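Polyprenyl synthetase (PDB 4KKM) probably catalyses, as a magnesium-dependent prenyltransferase, the head-to-tail condensation of isopentenyl diphosphate with allylic diphosphates to give farnesyl diphosphate or longer chains. Local coordinates at residues A90-M95 with L149-I154; R161-Q166 with G218-R223; E98-Y103 with A143-I148; R70-L75 with A209-C214. All coordinates share one frame; numbering follows the deposited sequence.

Contact 1: A90-M95 with L149-I154; sequences ALRVGM and LSEEKI
Arg92 and Val93 of helix 87-109 meet the end of helix 131-150 and the turn after it through two unlike halves. The tight half is apolar. Ile154 presses CD1 against Arg92 CB at 3.6 Å, and its other branch, CG2, meets Val93 CG2 at 3.9 Å, the two side chains set roughly at right angles. Leu149 CD2 reaches the same Val93 methyl at 4.2 Å, while helices 158-172 and 208-221 cover the far sides of this cluster. Towards solvent the packing thins. A bend at chi3 (62°) turns one face of the Arg92 guanidinium to Lys153 CD, 4.0 Å from NE. Glu151 OE1 stands 3.8 Å from Arg92 NH2, well out of the guanidinium plane, a long salt bridge of charge alone. A water in that plane does the closer work, accepting from Arg92 NE and donating to Glu151 OE1, 2.7 Å each way. Gln45 OE1 of helix 24-45 takes a hydrogen bond from NH2. Replacing Arg92 by a leucine would probably leave Gln45 and the water without their donors and Glu151 with one positive neighbour fewer. A bridging water, long-range charge attraction and Gln45 thus hold the polar side, methyl packing the interior.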
loop_
_atom_site.group_PDB
_atom_site.type_symbol
_atom_site.label_atom_id
_atom_site.label_comp_id
_atom_site.label_asym_id
_atom_site.label_seq_id
_atom_site.Cartn_x
_atom_site.Cartn_y
_atom_site.Cartn_z
ATOM N N ALA B 90 -8.822 17.668 7.530
ATOM C CA ALA B 90 -8.704 17.785 6.075
ATOM C C ALA B 90 -7.244 17.712 5.632
ATOM O O ALA B 90 -6.907 17.009 4.676
ATOM C CB ALA B 90 -9.349 19.084 5.588
ATOM N N LEU B 91 -6.375 18.425 6.343
ATOM C CA LEU B 91 -4.948 18.388 6.041
ATOM C C LEU B 91 -4.347 16.986 6.190
ATOM O O LEU B 91 -3.483 16.593 5.406
ATOM C CB LEU B 91 -4.184 19.388 6.914
ATOM C CG LEU B 91 -4.255 20.856 6.480
ATOM C CD1 LEU B 91 -3.764 21.767 7.605
ATOM C CD2 LEU B 91 -3.444 21.067 5.207
ATOM N N ARG B 92 -4.796 16.234 7.191
ATOM C CA ARG B 92 -4.285 14.874 7.393
ATOM C C ARG B 92 -4.715 13.938 6.262
ATOM O O ARG B 92 -3.961 13.055 5.848
ATOM C CB ARG B 92 -4.739 14.308 8.743
ATOM C CG ARG B 92 -4.175 15.044 9.957
ATOM C CD ARG B 92 -4.256 14.190 11.220
ATOM N NE ARG B 92 -3.454 12.980 11.067
ATOM C CZ ARG B 92 -2.135 12.922 11.240
ATOM N NH1 ARG B 92 -1.456 14.005 11.600
ATOM N NH2 ARG B 92 -1.496 11.772 11.056
ATOM N N VAL B 93 -5.936 14.125 5.776
ATOM C CA VAL B 93 -6.385 13.386 4.597
ATOM C C VAL B 93 -5.528 13.810 3.405
ATOM O O VAL B 93 -5.154 12.984 2.574
ATOM C CB VAL B 93 -7.890 13.616 4.314
ATOM C CG1 VAL B 93 -8.325 12.964 2.973
ATOM C CG2 VAL B 93 -8.738 13.113 5.493
ATOM N N GLY B 94 -5.203 15.096 3.343
ATOM C CA GLY B 94 -4.278 15.591 2.342
ATOM C C GLY B 94 -2.939 14.875 2.443
ATOM O O GLY B 94 -2.374 14.462 1.429
ATOM N N MET B 95 -2.426 14.706 3.659
ATOM C CA MET B 95 -1.167 13.972 3.822
ATOM C C MET B 95 -1.286 12.546 3.291
ATOM O O MET B 95 -0.381 12.050 2.620
ATOM C CB MET B 95 -0.690 13.943 5.278
ATOM C CG MET B 95 0.552 13.066 5.484
ATOM S SD MET B 95 1.408 13.337 7.055
ATOM C CE MET B 95 0.071 13.079 8.223
ATOM N N LEU B 149 -5.265 7.331 7.427
ATOM C CA LEU B 149 -6.717 7.403 7.251
ATOM C C LEU B 149 -7.492 6.640 8.319
ATOM O O LEU B 149 -8.660 6.939 8.581
ATOM C CB LEU B 149 -7.129 6.885 5.873
ATOM C CG LEU B 149 -6.814 7.776 4.671
ATOM C CD1 LEU B 149 -7.356 7.139 3.399
ATOM C CD2 LEU B 149 -7.416 9.166 4.877
ATOM N N SER B 150 -6.849 5.651 8.927
ATOM C CA SER B 150 -7.528 4.795 9.894
ATOM C C SER B 150 -7.717 5.469 11.256
ATOM O O SER B 150 -8.608 5.094 12.018
ATOM C CB SER B 150 -6.764 3.478 10.073
ATOM O OG SER B 150 -5.609 3.676 10.869
ATOM N N GLU B 151 -6.884 6.462 11.554
ATOM C CA GLU B 151 -6.862 7.083 12.882
ATOM C C GLU B 151 -8.067 7.974 13.195
ATOM O O GLU B 151 -8.628 8.626 12.315
ATOM C CB GLU B 151 -5.571 7.875 13.082
ATOM C CG GLU B 151 -4.311 7.047 12.960
ATOM C CD GLU B 151 -3.076 7.827 13.355
ATOM O OE1 GLU B 151 -3.103 9.071 13.254
ATOM O OE2 GLU B 151 -2.086 7.199 13.781
ATOM N N GLU B 152 -8.444 8.016 14.471
ATOM C CA GLU B 152 -9.594 8.800 14.915
ATOM C C GLU B 152 -9.444 10.303 14.651
ATOM O O GLU B 152 -10.437 11.009 14.449
ATOM C CB GLU B 152 -9.838 8.556 16.408
ATOM N N LYS B 153 -8.203 10.785 14.670
ATOM C CA LYS B 153 -7.882 12.169 14.307
ATOM C C LYS B 153 -8.579 12.625 13.024
ATOM O O LYS B 153 -8.847 13.811 12.847
ATOM C CB LYS B 153 -6.372 12.326 14.092
ATOM C CG LYS B 153 -5.500 12.046 15.294
ATOM C CD LYS B 153 -4.037 12.295 14.960
ATOM C CE LYS B 153 -3.134 11.998 16.143
ATOM N NZ LYS B 153 -1.754 12.508 15.905
ATOM N N ILE B 154 -8.837 11.680 12.122
ATOM C CA ILE B 154 -9.429 11.978 10.816
ATOM C C ILE B 154 -10.897 12.343 10.932
ATOM O O ILE B 154 -11.321 13.397 10.456
ATOM C CB ILE B 154 -9.291 10.777 9.863
ATOM C CG1 ILE B 154 -7.809 10.448 9.670
ATOM C CG2 ILE B 154 -9.975 11.058 8.520
ATOM C CD1 ILE B 154 -7.008 11.597 9.102
HETATM O O HOH W 1 -4.020 10.326 11.041
#

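Contact 2: R161-Q166 with G218-R223; sequences RLELIQ and GAIMGR
Leu164 and Ile220 run past each other in opposite directions where helix 158-172 lies against the end of helix 208-221. Leu164 CD2 rests on Ile220 CG2 at 3.8 Å, and the same methyl also touches Glu163 CB. Met221 comes in at about a right angle to Leu164, its SD 3.8 Å from Leu164 CD1. Val85 and Ala89 also pack on the methionine. On the exposed margin, Glu163 runs out extended past Ile220 to Arg223, with carboxylate and guanidinium planes turned 55° apart. A single, somewhat bent hydrogen bond joins them: Arg223 NH2 donates to Glu163 OE2 at 3.1 Å (154°), on the syn side but tilted out of both planes. Glu163 OE1 sits in the guanidinium plane at its edge, 3.7 Å from NH1. Two bends, at chi2 (-35°) and chi3, curl the arginine back over its own helix end, where NH1 donates to a lone pair of Ile220 O at 2.6 Å. That carbonyl also accepts from Arg223 N, so two donors grip it. With its positive phi, Arg223 is the C-prime residue of a Schellman motif, completed by Gln224 N to Ala219 O, that ends helix 208-221.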
loop_
_atom_site.group_PDB
_atom_site.type_symbol
_atom_site.label_atom_id
_atom_site.label_comp_id
_atom_site.label_asym_id
_atom_site.label_seq_id
_atom_site.Cartn_x
_atom_site.Cartn_y
_atom_site.Cartn_z
ATOM N N ARG B 161 -14.201 7.268 7.909
ATOM C CA ARG B 161 -12.858 6.714 7.749
ATOM C C ARG B 161 -12.829 5.508 6.818
ATOM O O ARG B 161 -11.947 5.401 5.970
ATOM C CB ARG B 161 -12.248 6.359 9.112
ATOM C CG ARG B 161 -11.621 7.546 9.823
ATOM C CD ARG B 161 -11.118 7.164 11.199
ATOM N NE ARG B 161 -12.203 7.131 12.173
ATOM C CZ ARG B 161 -12.152 6.472 13.324
ATOM N NH1 ARG B 161 -11.068 5.774 13.641
ATOM N NH2 ARG B 161 -13.189 6.500 14.152
ATOM N N LEU B 162 -13.787 4.599 6.979
ATOM C CA LEU B 162 -13.891 3.441 6.094
ATOM C C LEU B 162 -14.149 3.833 4.637
ATOM O O LEU B 162 -13.576 3.245 3.721
ATOM C CB LEU B 162 -14.992 2.489 6.566
ATOM C CG LEU B 162 -14.607 1.528 7.689
ATOM C CD1 LEU B 162 -15.752 0.577 7.987
ATOM C CD2 LEU B 162 -13.359 0.754 7.315
ATOM N N GLU B 163 -15.030 4.806 4.426
ATOM C CA GLU B 163 -15.318 5.275 3.073
ATOM C C GLU B 163 -14.064 5.855 2.422
ATOM O O GLU B 163 -13.809 5.630 1.235
ATOM C CB GLU B 163 -16.456 6.304 3.071
ATOM C CG GLU B 163 -17.835 5.704 3.342
ATOM C CD GLU B 163 -18.933 6.753 3.455
ATOM O OE1 GLU B 163 -18.895 7.744 2.698
ATOM O OE2 GLU B 163 -19.831 6.591 4.309
ATOM N N LEU B 164 -13.282 6.596 3.204
ATOM C CA LEU B 164 -12.030 7.166 2.705
ATOM C C LEU B 164 -11.048 6.060 2.338
ATOM O O LEU B 164 -10.440 6.081 1.263
ATOM C CB LEU B 164 -11.404 8.107 3.746
ATOM C CG LEU B 164 -12.180 9.400 4.023
ATOM C CD1 LEU B 164 -11.585 10.117 5.220
ATOM C CD2 LEU B 164 -12.149 10.306 2.792
ATOM N N ILE B 165 -10.897 5.095 3.240
ATOM C CA ILE B 165 -9.992 3.971 3.020
ATOM C C ILE B 165 -10.375 3.147 1.783
ATOM O O ILE B 165 -9.526 2.851 0.940
ATOM C CB ILE B 165 -9.917 3.067 4.265
ATOM C CG1 ILE B 165 -9.179 3.794 5.397
ATOM C CG2 ILE B 165 -9.219 1.763 3.931
ATOM C CD1 ILE B 165 -9.438 3.222 6.776
ATOM N N GLN B 166 -11.647 2.778 1.667
ATOM C CA GLN B 166 -12.080 2.049 0.477
ATOM C C GLN B 166 -11.821 2.844 -0.801
ATOM O O GLN B 166 -11.297 2.308 -1.781
ATOM C CB GLN B 166 -13.562 1.670 0.555
ATOM C CG GLN B 166 -14.037 0.969 -0.705
ATOM C CD GLN B 166 -15.256 0.097 -0.479
ATOM O OE1 GLN B 166 -16.140 0.435 0.310
ATOM N NE2 GLN B 166 -15.303 -1.039 -1.169
ATOM N N GLY B 218 -13.583 15.104 0.127
ATOM C CA GLY B 218 -14.267 16.279 0.642
ATOM C C GLY B 218 -15.739 16.010 0.882
ATOM O O GLY B 218 -16.295 16.389 1.917
ATOM N N ALA B 219 -16.369 15.342 -0.078
ATOM C CA ALA B 219 -17.773 14.966 0.039
ATOM C C ALA B 219 -17.987 13.996 1.195
ATOM O O ALA B 219 -18.955 14.115 1.941
ATOM C CB ALA B 219 -18.265 14.355 -1.264
ATOM N N ILE B 220 -17.074 13.040 1.334
ATOM C CA ILE B 220 -17.140 12.047 2.401
ATOM C C ILE B 220 -16.969 12.702 3.776
ATOM O O ILE B 220 -17.762 12.461 4.691
ATOM C CB ILE B 220 -16.088 10.932 2.179
ATOM C CG1 ILE B 220 -16.483 10.068 0.977
ATOM C CG2 ILE B 220 -15.929 10.059 3.420
ATOM C CD1 ILE B 220 -15.381 9.112 0.516
ATOM N N MET B 221 -15.954 13.555 3.903
ATOM C CA MET B 221 -15.693 14.262 5.153
ATOM C C MET B 221 -16.849 15.197 5.492
ATOM O O MET B 221 -17.094 15.497 6.661
ATOM C CB MET B 221 -14.366 15.038 5.091
ATOM C CG MET B 221 -13.101 14.157 5.067
ATOM S SD MET B 221 -12.701 13.452 6.682
ATOM C CE MET B 221 -11.994 14.885 7.490
ATOM N N GLY B 222 -17.569 15.644 4.468
ATOM C CA GLY B 222 -18.677 16.558 4.664
ATOM C C GLY B 222 -20.033 15.887 4.787
ATOM O O GLY B 222 -21.056 16.570 4.843
ATOM N N ARG B 223 -20.039 14.554 4.819
ATOM C CA ARG B 223 -21.267 13.751 4.874
ATOM C C ARG B 223 -22.273 14.179 3.814
ATOM O O ARG B 223 -23.456 14.330 4.108
ATOM C CB ARG B 223 -21.943 13.817 6.257
ATOM C CG ARG B 223 -21.080 13.449 7.450
ATOM C CD ARG B 223 -20.088 12.340 7.132
ATOM N NE ARG B 223 -20.686 11.013 6.966
ATOM C CZ ARG B 223 -20.399 10.175 5.968
ATOM N NH1 ARG B 223 -19.536 10.526 5.014
ATOM N NH2 ARG B 223 -20.984 8.983 5.917
#

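Contact 3: E98-Y103 with A143-I148; sequences ECIHVY and ALAFEI
The Phe146 ring is approached obliquely by Ile100 CD1, 4.5 Å from CE2, and stacks against Phe146 of the second subunit. Two other rings in the region have neighbours at their edges within their own helix: Glu98 OE2 lies in the plane of the His101 imidazole, and Cys99 O in that of the Tyr103 ring. Tyr103 also meets His107 edge to face. Between the helices the closest fit is at Ala145, whose methyl is met by two side chains of the facing helix. Ile100 CD1 touches Ala145 CB at 3.6 Å, and Cys99 CB approaches the same atom at 3.7 Å. So small a residue lets the backbones close in, with the CA atoms of Cys99 and Ala145 only 5.4 Å apart. The segments are almost exactly antiparallel, at 178°, their axes 8.5 Å apart, part of the all-helical isoprenoid synthase fold in which helix 87-109 goes on to carry the calcium-binding Asp108 of the first aspartate-rich motif. Cys99 holds its sulfur anti to its own carbonyl carbon (chi1 -77°), which turns SG against two aliphatic ends, 3.8 Å from Ile148 CD1 and 4.1 Å from Leu144 CD2. Phe42 of helix 24-45 also packs on Cys99. Leu168 of helix 158-172 covers both Ile100 and Ala145.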
loop_
_atom_site.group_PDB
_atom_site.type_symbol
_atom_site.label_atom_id
_atom_site.label_comp_id
_atom_site.label_asym_id
_atom_site.label_seq_id
_atom_site.Cartn_x
_atom_site.Cartn_y
_atom_site.Cartn_z
ATOM N N GLU B 98 -1.179 12.383 -0.393
ATOM C CA GLU B 98 0.163 12.772 -0.806
ATOM C C GLU B 98 1.142 11.619 -0.585
ATOM O O GLU B 98 2.129 11.498 -1.303
ATOM C CB GLU B 98 0.613 14.048 -0.080
ATOM C CG GLU B 98 1.920 14.657 -0.588
ATOM C CD GLU B 98 1.823 15.299 -1.974
ATOM O OE1 GLU B 98 0.770 15.203 -2.643
ATOM O OE2 GLU B 98 2.829 15.902 -2.402
ATOM N N CYS B 99 0.856 10.759 0.391
ATOM C CA CYS B 99 1.643 9.541 0.562
ATOM C C CYS B 99 1.615 8.682 -0.695
ATOM O O CYS B 99 2.646 8.183 -1.145
ATOM C CB CYS B 99 1.135 8.714 1.741
ATOM S SG CYS B 99 1.631 9.334 3.354
ATOM N N ILE B 100 0.424 8.501 -1.247
ATOM C CA ILE B 100 0.254 7.700 -2.456
ATOM C C ILE B 100 0.936 8.361 -3.653
ATOM O O ILE B 100 1.629 7.703 -4.432
ATOM C CB ILE B 100 -1.231 7.483 -2.761
ATOM C CG1 ILE B 100 -1.907 6.748 -1.596
ATOM C CG2 ILE B 100 -1.417 6.764 -4.108
ATOM C CD1 ILE B 100 -1.292 5.391 -1.263
ATOM N N HIS B 101 0.745 9.668 -3.793
ATOM C CA HIS B 101 1.361 10.402 -4.892
ATOM C C HIS B 101 2.885 10.325 -4.809
ATOM O O HIS B 101 3.558 10.018 -5.795
ATOM C CB HIS B 101 0.899 11.861 -4.875
ATOM C CG HIS B 101 1.570 12.722 -5.897
ATOM N ND1 HIS B 101 1.508 12.469 -7.250
ATOM C CD2 HIS B 101 2.322 13.847 -5.765
ATOM C CE1 HIS B 101 2.187 13.392 -7.907
ATOM N NE2 HIS B 101 2.690 14.240 -7.024
ATOM N N VAL B 102 3.426 10.598 -3.627
ATOM C CA VAL B 102 4.875 10.616 -3.450
ATOM C C VAL B 102 5.477 9.227 -3.671
ATOM O O VAL B 102 6.474 9.091 -4.378
ATOM C CB VAL B 102 5.275 11.184 -2.076
ATOM C CG1 VAL B 102 6.749 10.886 -1.761
ATOM C CG2 VAL B 102 4.988 12.683 -2.031
ATOM N N TYR B 103 4.869 8.192 -3.092
ATOM C CA TYR B 103 5.392 6.841 -3.309
ATOM C C TYR B 103 5.376 6.523 -4.809
ATOM O O TYR B 103 6.300 5.897 -5.327
ATOM C CB TYR B 103 4.655 5.765 -2.468
ATOM C CG TYR B 103 3.823 4.781 -3.295
ATOM C CD1 TYR B 103 4.436 3.781 -4.049
ATOM C CD2 TYR B 103 2.430 4.848 -3.311
ATOM C CE1 TYR B 103 3.697 2.902 -4.827
ATOM C CE2 TYR B 103 1.670 3.952 -4.085
ATOM C CZ TYR B 103 2.323 2.980 -4.840
ATOM O OH TYR B 103 1.620 2.083 -5.620
ATOM N N ALA B 143 1.783 2.059 2.634
ATOM C CA ALA B 143 1.204 1.569 3.882
ATOM C C ALA B 143 0.827 2.734 4.797
ATOM O O ALA B 143 -0.225 2.717 5.435
ATOM C CB ALA B 143 2.179 0.630 4.597
ATOM N N LEU B 144 1.686 3.750 4.841
ATOM C CA LEU B 144 1.471 4.892 5.734
ATOM C C LEU B 144 0.172 5.634 5.413
ATOM O O LEU B 144 -0.517 6.114 6.321
ATOM C CB LEU B 144 2.660 5.859 5.677
ATOM C CG LEU B 144 2.605 7.016 6.676
ATOM C CD1 LEU B 144 2.557 6.477 8.106
ATOM C CD2 LEU B 144 3.797 7.945 6.485
ATOM N N ALA B 145 -0.168 5.720 4.127
ATOM C CA ALA B 145 -1.396 6.399 3.714
ATOM C C ALA B 145 -2.610 5.811 4.428
ATOM O O ALA B 145 -3.497 6.539 4.886
ATOM C CB ALA B 145 -1.588 6.292 2.201
ATOM N N PHE B 146 -2.640 4.485 4.521
ATOM C CA PHE B 146 -3.793 3.797 5.098
ATOM C C PHE B 146 -3.781 3.859 6.617
ATOM O O PHE B 146 -4.841 3.951 7.249
ATOM C CB PHE B 146 -3.887 2.359 4.576
ATOM C CG PHE B 146 -4.153 2.291 3.105
ATOM C CD1 PHE B 146 -5.438 2.492 2.610
ATOM C CD2 PHE B 146 -3.119 2.082 2.208
ATOM C CE1 PHE B 146 -5.684 2.464 1.245
ATOM C CE2 PHE B 146 -3.359 2.054 0.844
ATOM C CZ PHE B 146 -4.646 2.240 0.361
ATOM N N GLU B 147 -2.584 3.832 7.204
ATOM C CA GLU B 147 -2.459 4.051 8.642
ATOM C C GLU B 147 -3.030 5.412 9.025
ATOM O O GLU B 147 -3.776 5.525 9.997
ATOM C CB GLU B 147 -1.001 3.948 9.117
ATOM C CG GLU B 147 -0.893 3.977 10.644
ATOM C CD GLU B 147 0.536 3.943 11.153
ATOM O OE1 GLU B 147 1.452 3.637 10.361
ATOM O OE2 GLU B 147 0.742 4.223 12.355
ATOM N N ILE B 148 -2.686 6.438 8.251
ATOM C CA ILE B 148 -3.149 7.799 8.534
ATOM C C ILE B 148 -4.673 7.891 8.479
ATOM O O ILE B 148 -5.306 8.447 9.381
ATOM C CB ILE B 148 -2.541 8.823 7.543
ATOM C CG1 ILE B 148 -1.027 8.951 7.744
ATOM C CG2 ILE B 148 -3.210 10.195 7.689
ATOM C CD1 ILE B 148 -0.322 9.613 6.564
#

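Contact 4: R70-L75 with A209-C214; sequences RLRPLL and ALFGFC
Phe211 is met by three side chains of helix 71-80. Leu71 CD2 comes within 3.5 Å of its CE1, the two side chains set at about a right angle, and Leu75 CD1 reaches CD1 of the ring at 3.6 Å. Arg72 lays a face of its guanidinium against the CE1 and CZ rim of the phenyl group, the planes 23° apart, with NH2 3.5 Å from CZ. Farther along helix 208-221, Cys214 sits between Arg72 and Leu75: its SG is 3.6 Å from Arg72 CB, and its CB is 3.6 Å from Leu75 CB. The segments form a roughly parallel pair of the isoprenoid synthase fold, inclined at 29°, axes 9.2 Å apart. Residues 70-75 hold the last four residues of a Gly-Gly-Lys-Arg-Leu-Arg-Pro run typical of trans-prenyltransferases, whose lysine and second arginine, the position of Arg72, help hold isopentenyl diphosphate in relatives, and probably do so here. Arg72 is extended from CG to NE, which carries its guanidinium past Leu210 CD1 to His101 on helix 87-109. With an alanine at Arg72, the Phe211 rim would probably lose its flat cover and Leu210 its aliphatic neighbour. In the next shell Arg70, at the N-cap position of helix 71-80, is tied by salt bridges to Glu98 and Asp39. Leu308 and Ile311 of helix 306-314 pack on Leu75.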
loop_
_atom_site.group_PDB
_atom_site.type_symbol
_atom_site.label_atom_id
_atom_site.label_comp_id
_atom_site.label_asym_id
_atom_site.label_seq_id
_atom_site.Cartn_x
_atom_site.Cartn_y
_atom_site.Cartn_z
ATOM N N ARG B 70 2.009 20.253 -3.824
ATOM C CA ARG B 70 0.936 19.679 -3.015
ATOM C C ARG B 70 -0.426 19.919 -3.648
ATOM O O ARG B 70 -1.371 20.343 -2.975
ATOM C CB ARG B 70 0.948 20.255 -1.601
ATOM C CG ARG B 70 2.320 20.338 -0.965
ATOM C CD ARG B 70 3.003 18.991 -0.926
ATOM N NE ARG B 70 4.144 19.022 -0.019
ATOM C CZ ARG B 70 4.910 17.976 0.255
ATOM N NH1 ARG B 70 4.660 16.797 -0.311
ATOM N NH2 ARG B 70 5.924 18.111 1.102
ATOM N N LEU B 71 -0.514 19.676 -4.950
ATOM C CA LEU B 71 -1.774 19.845 -5.663
ATOM C C LEU B 71 -2.870 18.974 -5.058
ATOM O O LEU B 71 -4.019 19.397 -4.937
ATOM C CB LEU B 71 -1.600 19.520 -7.146
ATOM C CG LEU B 71 -2.906 19.502 -7.942
ATOM C CD1 LEU B 71 -3.547 20.892 -7.926
ATOM C CD2 LEU B 71 -2.667 19.017 -9.368
ATOM N N ARG B 72 -2.519 17.754 -4.664
ATOM C CA ARG B 72 -3.532 16.850 -4.134
ATOM C C ARG B 72 -4.011 17.223 -2.719
ATOM O O ARG B 72 -5.215 17.269 -2.473
ATOM C CB ARG B 72 -3.106 15.380 -4.290
ATOM C CG ARG B 72 -3.106 14.962 -5.765
ATOM C CD ARG B 72 -2.110 13.846 -6.087
ATOM N NE ARG B 72 -1.941 13.700 -7.536
ATOM C CZ ARG B 72 -1.139 14.458 -8.279
ATOM N NH1 ARG B 72 -0.416 15.423 -7.720
ATOM N NH2 ARG B 72 -1.062 14.252 -9.587
ATOM N N PRO B 73 -3.079 17.512 -1.792
ATOM C CA PRO B 73 -3.532 18.100 -0.524
ATOM C C PRO B 73 -4.355 19.375 -0.713
ATOM O O PRO B 73 -5.343 19.580 -0.001
ATOM C CB PRO B 73 -2.219 18.414 0.196
ATOM C CG PRO B 73 -1.291 17.332 -0.282
ATOM C CD PRO B 73 -1.664 17.095 -1.730
ATOM N N LEU B 74 -3.966 20.207 -1.674
ATOM C CA LEU B 74 -4.673 21.458 -1.930
ATOM C C LEU B 74 -6.123 21.194 -2.339
ATOM O O LEU B 74 -7.040 21.878 -1.885
ATOM C CB LEU B 74 -3.954 22.268 -3.014
ATOM C CG LEU B 74 -4.645 23.556 -3.462
ATOM C CD1 LEU B 74 -4.657 24.582 -2.327
ATOM C CD2 LEU B 74 -3.974 24.113 -4.716
ATOM N N LEU B 75 -6.324 20.198 -3.197
ATOM C CA LEU B 75 -7.673 19.820 -3.618
ATOM C C LEU B 75 -8.511 19.302 -2.454
ATOM O O LEU B 75 -9.698 19.614 -2.349
ATOM C CB LEU B 75 -7.612 18.759 -4.720
ATOM C CG LEU B 75 -7.179 19.265 -6.098
ATOM C CD1 LEU B 75 -6.889 18.092 -7.026
ATOM C CD2 LEU B 75 -8.253 20.173 -6.682
ATOM N N ALA B 209 -7.582 9.074 -11.036
ATOM C CA ALA B 209 -7.994 8.323 -9.855
ATOM C C ALA B 209 -7.655 9.059 -8.554
ATOM O O ALA B 209 -8.490 9.153 -7.658
ATOM C CB ALA B 209 -7.373 6.950 -9.861
ATOM N N LEU B 210 -6.437 9.587 -8.450
ATOM C CA LEU B 210 -6.071 10.318 -7.233
ATOM C C LEU B 210 -6.810 11.647 -7.120
ATOM O O LEU B 210 -7.179 12.057 -6.021
ATOM C CB LEU B 210 -4.564 10.552 -7.127
ATOM C CG LEU B 210 -3.616 9.344 -7.067
ATOM C CD1 LEU B 210 -2.299 9.772 -6.422
ATOM C CD2 LEU B 210 -4.214 8.148 -6.324
ATOM N N PHE B 211 -7.005 12.331 -8.250
ATOM C CA PHE B 211 -7.774 13.575 -8.250
ATOM C C PHE B 211 -9.203 13.287 -7.802
ATOM O O PHE B 211 -9.776 14.026 -6.995
ATOM C CB PHE B 211 -7.786 14.221 -9.645
ATOM C CG PHE B 211 -6.457 14.787 -10.064
ATOM C CD1 PHE B 211 -5.632 15.406 -9.139
ATOM C CD2 PHE B 211 -6.027 14.694 -11.381
ATOM C CE1 PHE B 211 -4.403 15.927 -9.514
ATOM C CE2 PHE B 211 -4.796 15.214 -11.768
ATOM C CZ PHE B 211 -3.984 15.834 -10.830
ATOM N N GLY B 212 -9.776 12.214 -8.341
ATOM C CA GLY B 212 -11.114 11.796 -7.950
ATOM C C GLY B 212 -11.203 11.586 -6.448
ATOM O O GLY B 212 -12.173 11.996 -5.806
ATOM N N PHE B 213 -10.180 10.960 -5.878
ATOM C CA PHE B 213 -10.166 10.744 -4.434
ATOM C C PHE B 213 -10.187 12.062 -3.666
ATOM O O PHE B 213 -10.890 12.193 -2.669
ATOM C CB PHE B 213 -8.947 9.943 -3.979
ATOM C CG PHE B 213 -8.827 9.875 -2.483
ATOM C CD1 PHE B 213 -9.566 8.950 -1.763
ATOM C CD2 PHE B 213 -8.032 10.776 -1.793
ATOM C CE1 PHE B 213 -9.479 8.899 -0.380
ATOM C CE2 PHE B 213 -7.961 10.742 -0.412
ATOM C CZ PHE B 213 -8.681 9.801 0.291
ATOM N N CYS B 214 -9.395 13.026 -4.119
ATOM C CA CYS B 214 -9.315 14.316 -3.437
ATOM C C CYS B 214 -10.681 14.984 -3.313
ATOM O O CYS B 214 -11.029 15.512 -2.251
ATOM C CB CYS B 214 -8.347 15.252 -4.162
ATOM S SG CYS B 214 -6.622 14.727 -4.090
#

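Along the chain, contact 4 closes the longest loop, and contact 3 lies nested within contact 1, which itself lies inside that loop. Contact 2 opens after contact 1 closes and crosses contact 4, both using helix 208-221. Contacts 1 and 3, with centres 11 Å apart, are successive levels of one antiparallel pair, helices 87-109 and 131-150. Contact 2 sits 10 Å from contact 1, linked by the probable hydrogen bond from Arg161 NH1 to Ser150 O. Contact 4 is nearest the chain's centre and reaches contact 3 through the Arg70-Glu98 salt bridge. Contacts 1, 2 and 3 also touch the second subunit, so helices 131-150 and 158-172 serve both the core and the dimer interface.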